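Transcriptional regulator, AsnC family (Agrobacterium tumefaciens str. C58, PDB 3I4P) probably binds specific DNA sequences and regulates transcription as a member of the AsnC (Lrp/AsnC) family, and also binds calcium ions. Local coordinates at residues V59-T64 and R107-D112. Residues are numbered along the deposited sequence; the frame is centred on the assembly and turned at random.
Sequences VNTKVT and RVVVPD
Lys62 reaches across to the carbonyl oxygen of Pro111, and this single side-chain hydrogen bond ties the residue before strand 63-70 to the residue after strand 104-110. From CB, a chi1 of 75° and extended chi2 and chi3 carry the chain outward, CG passing 3.9 Å from Pro111 O. Beyond CD, CE comes within 3.6 Å of the same oxygen, and the turn at chi4 (-70°) brings NZ back to donate a 2.7 Å bond to Pro111 O, tilted 24° from the carbonyl plane. Alongside, Val63 and Val110 form a hydrogen-bonded antiparallel pair, with Val63 N 2.8 Å from Val110 O and Val110 N 3.0 Å from Val63 O. Because Lys62 and Val63 both face Val110, a classic beta bulge lies at the entry to strand 63-70. The side chain of Asn60 crosses the ring of Pro111 at about a right angle, its OD1 3.3 Å from Pro111 CB, while its ND2 is hydrogen-bonded to Tyr151 O of a second subunit. At the other end, Thr64 CG2 packs 3.5 Å from Arg107 CG; the guanidinium beyond is salt-bridged to Glu94. The contact joins the two central strands of the ferredoxin-like (beta-alpha-beta-beta-alpha-beta) Lrp/AsnC ligand-binding domain, 63-70 between 104-110 and 131-143, just where Asp112 N-caps helix 113-126.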
ATOM      1  N   VAL A  59      29.373  17.157  14.893  1.00 27.75           N
ATOM      2  CA  VAL A  59      29.028  16.635  16.237  1.00 27.04           C
ATOM      3  C   VAL A  59      28.594  15.163  16.168  1.00 27.05           C
ATOM      4  O   VAL A  59      28.032  14.623  17.113  1.00 27.91           O
ATOM      5  CB  VAL A  59      27.991  17.534  16.975  1.00 27.16           C
ATOM      6  CG1 VAL A  59      28.590  18.895  17.228  1.00 25.44           C
ATOM      7  CG2 VAL A  59      26.628  17.591  16.213  1.00 24.71           C
ATOM      8  N   ASN A  60      28.871  14.523  15.042  1.00 27.13           N
ATOM      9  CA  ASN A  60      28.629  13.074  14.860  1.00 27.78           C
ATOM     10  C   ASN A  60      27.151  12.650  14.929  1.00 27.17           C
ATOM     11  O   ASN A  60      26.807  11.609  15.492  1.00 27.06           O
ATOM     12  CB  ASN A  60      29.496  12.254  15.843  1.00 27.67           C
ATOM     13  CG  ASN A  60      29.656  10.801  15.415  1.00 28.72           C
ATOM     14  OD1 ASN A  60      29.613  10.475  14.220  1.00 29.77           O
ATOM     15  ND2 ASN A  60      29.832   9.916  16.392  1.00 29.57           N
ATOM     16  N   THR A  61      26.292  13.459  14.335  1.00 27.18           N
ATOM     17  CA  THR A  61      24.866  13.132  14.201  1.00 28.30           C
ATOM     18  C   THR A  61      24.405  13.274  12.739  1.00 28.91           C
ATOM     19  O   THR A  61      23.363  13.897  12.461  1.00 29.91           O
ATOM     20  CB  THR A  61      24.026  14.026  15.112  1.00 27.79           C
ATOM     21  OG1 THR A  61      24.078  15.355  14.619  1.00 27.29           O
ATOM     22  CG2 THR A  61      24.570  14.008  16.537  1.00 29.91           C
ATOM     23  N   LYS A  62      25.162  12.665  11.816  1.00 29.74           N
ATOM     24  CA  LYS A  62      25.011  12.923  10.363  1.00 30.25           C
ATOM     25  C   LYS A  62      23.877  12.178   9.676  1.00 29.49           C
ATOM     26  O   LYS A  62      23.551  12.502   8.535  1.00 29.74           O
ATOM     27  CB  LYS A  62      26.320  12.635   9.597  1.00 30.91           C
ATOM     28  CG  LYS A  62      26.635  11.156   9.394  1.00 33.91           C
ATOM     29  CD  LYS A  62      28.113  10.879   8.970  1.00 37.96           C
ATOM     30  CE  LYS A  62      28.433   9.341   8.929  1.00 40.42           C
ATOM     31  NZ  LYS A  62      28.495   8.599  10.287  1.00 40.73           N
ATOM     32  N   VAL A  63      23.303  11.163  10.333  1.00 28.98           N
ATOM     33  CA  VAL A  63      22.194  10.391   9.731  1.00 27.09           C
ATOM     34  C   VAL A  63      20.867  10.941  10.271  1.00 26.97           C
ATOM     35  O   VAL A  63      20.712  11.181  11.468  1.00 26.64           O
ATOM     36  CB  VAL A  63      22.318   8.865   9.976  1.00 27.25           C
ATOM     37  CG1 VAL A  63      21.024   8.127   9.512  1.00 25.56           C
ATOM     38  CG2 VAL A  63      23.584   8.294   9.284  1.00 25.07           C
ATOM     39  N   THR A  64      19.940  11.189   9.356  1.00 26.65           N
ATOM     40  CA  THR A  64      18.555  11.509   9.664  1.00 26.34           C
ATOM     41  C   THR A  64      17.664  10.299   9.329  1.00 25.97           C
ATOM     42  O   THR A  64      17.751   9.715   8.261  1.00 25.27           O
ATOM     43  CB  THR A  64      18.045  12.732   8.833  1.00 26.08           C
ATOM     44  OG1 THR A  64      18.782  13.899   9.201  1.00 27.95           O
ATOM     45  CG2 THR A  64      16.587  12.981   9.079  1.00 25.25           C
ATOM     46  N   ARG A 107      11.447  13.066  13.305  1.00 25.60           N
ATOM     47  CA  ARG A 107      12.787  13.161  12.719  1.00 26.54           C
ATOM     48  C   ARG A 107      13.829  12.927  13.793  1.00 26.25           C
ATOM     49  O   ARG A 107      13.831  13.611  14.831  1.00 26.55           O
ATOM     50  CB  ARG A 107      13.057  14.521  12.103  1.00 26.62           C
ATOM     51  CG  ARG A 107      14.333  14.524  11.317  1.00 27.69           C
ATOM     52  CD  ARG A 107      14.488  15.728  10.379  1.00 28.24           C
ATOM     53  NE  ARG A 107      14.982  16.907  11.076  1.00 28.56           N
ATOM     54  CZ  ARG A 107      16.258  17.217  11.345  1.00 29.85           C
ATOM     55  NH1 ARG A 107      16.519  18.344  11.992  1.00 31.57           N
ATOM     56  NH2 ARG A 107      17.268  16.445  11.009  1.00 29.68           N
ATOM     57  N   VAL A 108      14.697  11.959  13.527  1.00 26.40           N
ATOM     58  CA  VAL A 108      15.689  11.465  14.489  1.00 27.01           C
ATOM     59  C   VAL A 108      17.053  11.646  13.853  1.00 26.22           C
ATOM     60  O   VAL A 108      17.214  11.408  12.656  1.00 25.47           O
ATOM     61  CB  VAL A 108      15.431   9.938  14.849  1.00 27.85           C
ATOM     62  CG1 VAL A 108      16.618   9.298  15.630  1.00 24.68           C
ATOM     63  CG2 VAL A 108      14.081   9.782  15.602  1.00 28.17           C
ATOM     64  N   VAL A 109      18.022  12.094  14.644  1.00 25.95           N
ATOM     65  CA  VAL A 109      19.421  12.208  14.175  1.00 25.46           C
ATOM     66  C   VAL A 109      20.369  11.342  15.067  1.00 26.16           C
ATOM     67  O   VAL A 109      20.253  11.294  16.307  1.00 25.01           O
ATOM     68  CB  VAL A 109      19.879  13.704  14.059  1.00 25.75           C
ATOM     69  CG1 VAL A 109      18.975  14.488  13.023  1.00 24.15           C
ATOM     70  CG2 VAL A 109      19.836  14.376  15.398  1.00 24.45           C
ATOM     71  N   VAL A 110      21.293  10.657  14.387  1.00 26.08           N
ATOM     72  CA  VAL A 110      22.219   9.693  14.972  1.00 25.53           C
ATOM     73  C   VAL A 110      23.444   9.639  14.028  1.00 25.64           C
ATOM     74  O   VAL A 110      23.366  10.118  12.884  1.00 24.33           O
ATOM     75  CB  VAL A 110      21.566   8.266  15.140  1.00 25.16           C
ATOM     76  CG1 VAL A 110      20.533   8.253  16.277  1.00 25.37           C
ATOM     77  CG2 VAL A 110      20.953   7.762  13.834  1.00 23.92           C
ATOM     78  N   PRO A 111      24.578   9.054  14.495  1.00 25.95           N
ATOM     79  CA  PRO A 111      25.758   8.902  13.602  1.00 25.92           C
ATOM     80  C   PRO A 111      25.626   7.805  12.538  1.00 25.46           C
ATOM     81  O   PRO A 111      26.210   7.925  11.452  1.00 25.57           O
ATOM     82  CB  PRO A 111      26.896   8.553  14.568  1.00 25.66           C
ATOM     83  CG  PRO A 111      26.194   7.979  15.784  1.00 26.24           C
ATOM     84  CD  PRO A 111      24.911   8.753  15.898  1.00 26.10           C
ATOM     85  N   ASP A 112      24.878   6.751  12.847  1.00 25.33           N
ATOM     86  CA  ASP A 112      24.856   5.549  11.991  1.00 25.55           C
ATOM     87  C   ASP A 112      23.657   4.640  12.289  1.00 25.38           C
ATOM     88  O   ASP A 112      22.914   4.891  13.241  1.00 25.33           O
ATOM     89  CB  ASP A 112      26.184   4.767  12.088  1.00 26.03           C
ATOM     90  CG  ASP A 112      26.602   4.436  13.531  1.00 28.00           C
ATOM     91  OD1 ASP A 112      25.742   4.229  14.417  1.00 27.46           O
ATOM     92  OD2 ASP A 112      27.836   4.365  13.768  1.00 33.50           O
TER